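Putative nucleoside-diphosphate-sugar epimerase (Staphylococcus aureus subsp. aureus, PDB 3E48) is of unknown function but probably binds a nicotinamide dinucleotide through a Rossmann-type domain, as nucleoside-diphosphate-sugar epimerases do. Local coordinates at residues B[157-162]-B[220-225]. Sequence-based numbering, arbitrary orientation.
Sequences MHKLIY and KYEPVS
Lys-220 ties itself to both sides of Lys-159 through its backbone: its N donates to His-158 O (3.0 Å), and its O accepts from Leu-160 N (2.8 Å). Glu-222 N then bonds to Leu-160 O, continuing the parallel ladder, and Val-224 N reaches Ile-161 O (3.2 Å) beyond the strands; Pro-223, lacking an N-H, suits the step between. Among charged groups, the extended chain of Lys-159 lies across the Glu-222 carboxylate, its methylenes against OE2 while NZ makes a salt bridge to OE1 (3.2 Å) whose hydrogen bond is weak. A water bridges OE2 to His-158 O, so both carboxylate oxygens are engaged. On the face opposite Lys-159 and Lys-220, Leu-160 CD2 meets Tyr-221 CD1 at 4.1 Å. The Tyr-221 ring, swung away from its own backbone N (chi1 177°), takes Pro-223 CD over one face and Tyr-162 O at its edge, while its hydroxyl hydrogen-bonds Gly-165 O. Ile-161 CB meets Val-224 CG2 at 3.8 Å, two branched apolar side chains crossing where the strands have ended. Positive phi at His-158 turns the chain out of helix 147-157; Ser-225 N-caps helix 226-231. Strands 159-160 and 220-221 thus form a small parallel sheet, separate from the main Rossmann-type sheet, joining these helix ends.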
loop_
_atom_site.group_PDB
_atom_site.type_symbol
_atom_site.label_atom_id
_atom_site.label_comp_id
_atom_site.label_asym_id
_atom_site.label_seq_id
_atom_site.Cartn_x
_atom_site.Cartn_y
_atom_site.Cartn_z
HETATM N N MSE B 157 0.204 20.839 -30.915
HETATM C CA MSE B 157 -1.117 21.178 -30.390
HETATM C C MSE B 157 -1.142 22.588 -29.818
HETATM O O MSE B 157 -2.204 23.202 -29.707
HETATM C CB MSE B 157 -1.519 20.211 -29.275
HETATM C CG MSE B 157 -1.503 18.746 -29.656
HETATM SE SE MSE B 157 -2.112 17.654 -28.180
HETATM C CE MSE B 157 -0.449 17.543 -27.194
ATOM N N HIS B 158 0.036 23.090 -29.457
ATOM C CA HIS B 158 0.176 24.410 -28.852
ATOM C C HIS B 158 -0.574 24.400 -27.526
ATOM O O HIS B 158 -1.021 25.441 -27.040
ATOM C CB HIS B 158 -0.388 25.508 -29.761
ATOM C CG HIS B 158 0.338 25.648 -31.062
ATOM N ND1 HIS B 158 0.177 24.760 -32.104
ATOM C CD2 HIS B 158 1.245 26.562 -31.483
ATOM C CE1 HIS B 158 0.954 25.121 -33.112
ATOM N NE2 HIS B 158 1.612 26.211 -32.760
ATOM N N LYS B 159 -0.710 23.214 -26.941
ATOM C CA LYS B 159 -1.418 23.079 -25.678
ATOM C C LYS B 159 -0.888 21.940 -24.812
ATOM O O LYS B 159 -0.446 20.906 -25.317
ATOM C CB LYS B 159 -2.909 22.844 -25.943
ATOM C CG LYS B 159 -3.562 23.879 -26.846
ATOM C CD LYS B 159 -4.953 23.441 -27.282
ATOM C CE LYS B 159 -5.557 24.425 -28.274
ATOM N NZ LYS B 159 -6.893 23.976 -28.757
ATOM N N LEU B 160 -0.928 22.155 -23.502
ATOM C CA LEU B 160 -0.518 21.148 -22.527
ATOM C C LEU B 160 -1.867 20.563 -22.113
ATOM O O LEU B 160 -2.724 21.290 -21.608
ATOM C CB LEU B 160 0.160 21.811 -21.327
ATOM C CG LEU B 160 0.687 20.864 -20.244
ATOM C CD1 LEU B 160 1.819 20.015 -20.809
ATOM C CD2 LEU B 160 1.176 21.683 -19.054
ATOM N N ILE B 161 -2.062 19.266 -22.329
ATOM C CA ILE B 161 -3.348 18.639 -22.031
ATOM C C ILE B 161 -3.468 17.735 -20.804
ATOM O O ILE B 161 -4.514 17.107 -20.602
ATOM C CB ILE B 161 -3.846 17.836 -23.252
ATOM C CG1 ILE B 161 -2.883 16.686 -23.554
ATOM C CG2 ILE B 161 -3.954 18.756 -24.463
ATOM C CD1 ILE B 161 -3.332 15.786 -24.686
ATOM N N TYR B 162 -2.421 17.655 -19.990
ATOM C CA TYR B 162 -2.472 16.815 -18.795
ATOM C C TYR B 162 -3.717 17.130 -17.964
ATOM O O TYR B 162 -3.940 18.271 -17.573
ATOM C CB TYR B 162 -1.229 17.029 -17.924
ATOM C CG TYR B 162 0.084 16.600 -18.543
ATOM C CD1 TYR B 162 0.211 15.372 -19.197
ATOM C CD2 TYR B 162 1.226 17.388 -18.402
ATOM C CE1 TYR B 162 1.450 14.941 -19.686
ATOM C CE2 TYR B 162 2.459 16.966 -18.883
ATOM C CZ TYR B 162 2.569 15.746 -19.519
ATOM O OH TYR B 162 3.805 15.328 -19.961
ATOM N N LYS B 220 -0.334 26.686 -24.365
ATOM C CA LYS B 220 -1.221 27.030 -23.265
ATOM C C LYS B 220 -1.782 25.777 -22.607
ATOM O O LYS B 220 -1.902 24.731 -23.242
ATOM C CB LYS B 220 -2.363 27.917 -23.767
ATOM C CG LYS B 220 -1.900 29.227 -24.396
ATOM C CD LYS B 220 -3.079 30.088 -24.827
ATOM C CE LYS B 220 -2.619 31.352 -25.549
ATOM N NZ LYS B 220 -1.722 32.200 -24.712
ATOM N N TYR B 221 -2.114 25.884 -21.327
ATOM C CA TYR B 221 -2.665 24.751 -20.598
ATOM C C TYR B 221 -4.156 24.592 -20.866
ATOM O O TYR B 221 -4.972 25.359 -20.358
ATOM C CB TYR B 221 -2.427 24.922 -19.095
ATOM C CG TYR B 221 -3.035 23.825 -18.246
ATOM C CD1 TYR B 221 -2.815 22.480 -18.546
ATOM C CD2 TYR B 221 -3.799 24.130 -17.119
ATOM C CE1 TYR B 221 -3.337 21.467 -17.746
ATOM C CE2 TYR B 221 -4.325 23.123 -16.309
ATOM C CZ TYR B 221 -4.088 21.796 -16.625
ATOM O OH TYR B 221 -4.577 20.798 -15.812
ATOM N N GLU B 222 -4.496 23.597 -21.675
ATOM C CA GLU B 222 -5.883 23.297 -22.014
ATOM C C GLU B 222 -6.074 21.801 -21.813
ATOM O O GLU B 222 -6.068 21.022 -22.768
ATOM C CB GLU B 222 -6.177 23.676 -23.466
ATOM C CG GLU B 222 -6.181 25.172 -23.720
ATOM C CD GLU B 222 -6.415 25.513 -25.177
ATOM O OE1 GLU B 222 -7.415 25.025 -25.750
ATOM O OE2 GLU B 222 -5.601 26.273 -25.748
ATOM N N PRO B 223 -6.252 21.382 -20.554
ATOM C CA PRO B 223 -6.440 19.978 -20.195
ATOM C C PRO B 223 -7.657 19.304 -20.811
ATOM O O PRO B 223 -8.751 19.868 -20.832
ATOM C CB PRO B 223 -6.511 20.023 -18.670
ATOM C CG PRO B 223 -7.162 21.340 -18.416
ATOM C CD PRO B 223 -6.428 22.250 -19.375
ATOM N N VAL B 224 -7.446 18.098 -21.324
ATOM C CA VAL B 224 -8.522 17.323 -21.914
ATOM C C VAL B 224 -9.093 16.427 -20.826
ATOM O O VAL B 224 -8.542 16.346 -19.722
ATOM C CB VAL B 224 -8.025 16.447 -23.088
ATOM C CG1 VAL B 224 -7.584 17.333 -24.242
ATOM C CG2 VAL B 224 -6.874 15.560 -22.634
ATOM N N SER B 225 -10.198 15.761 -21.138
ATOM C CA SER B 225 -10.846 14.867 -20.189
ATOM C C SER B 225 -9.952 13.668 -19.894
ATOM O O SER B 225 -9.025 13.374 -20.651
ATOM C CB SER B 225 -12.177 14.376 -20.761
ATOM O OG SER B 225 -11.964 13.604 -21.931
HETATM O O HOH W 1 -3.276 26.896 -27.619
#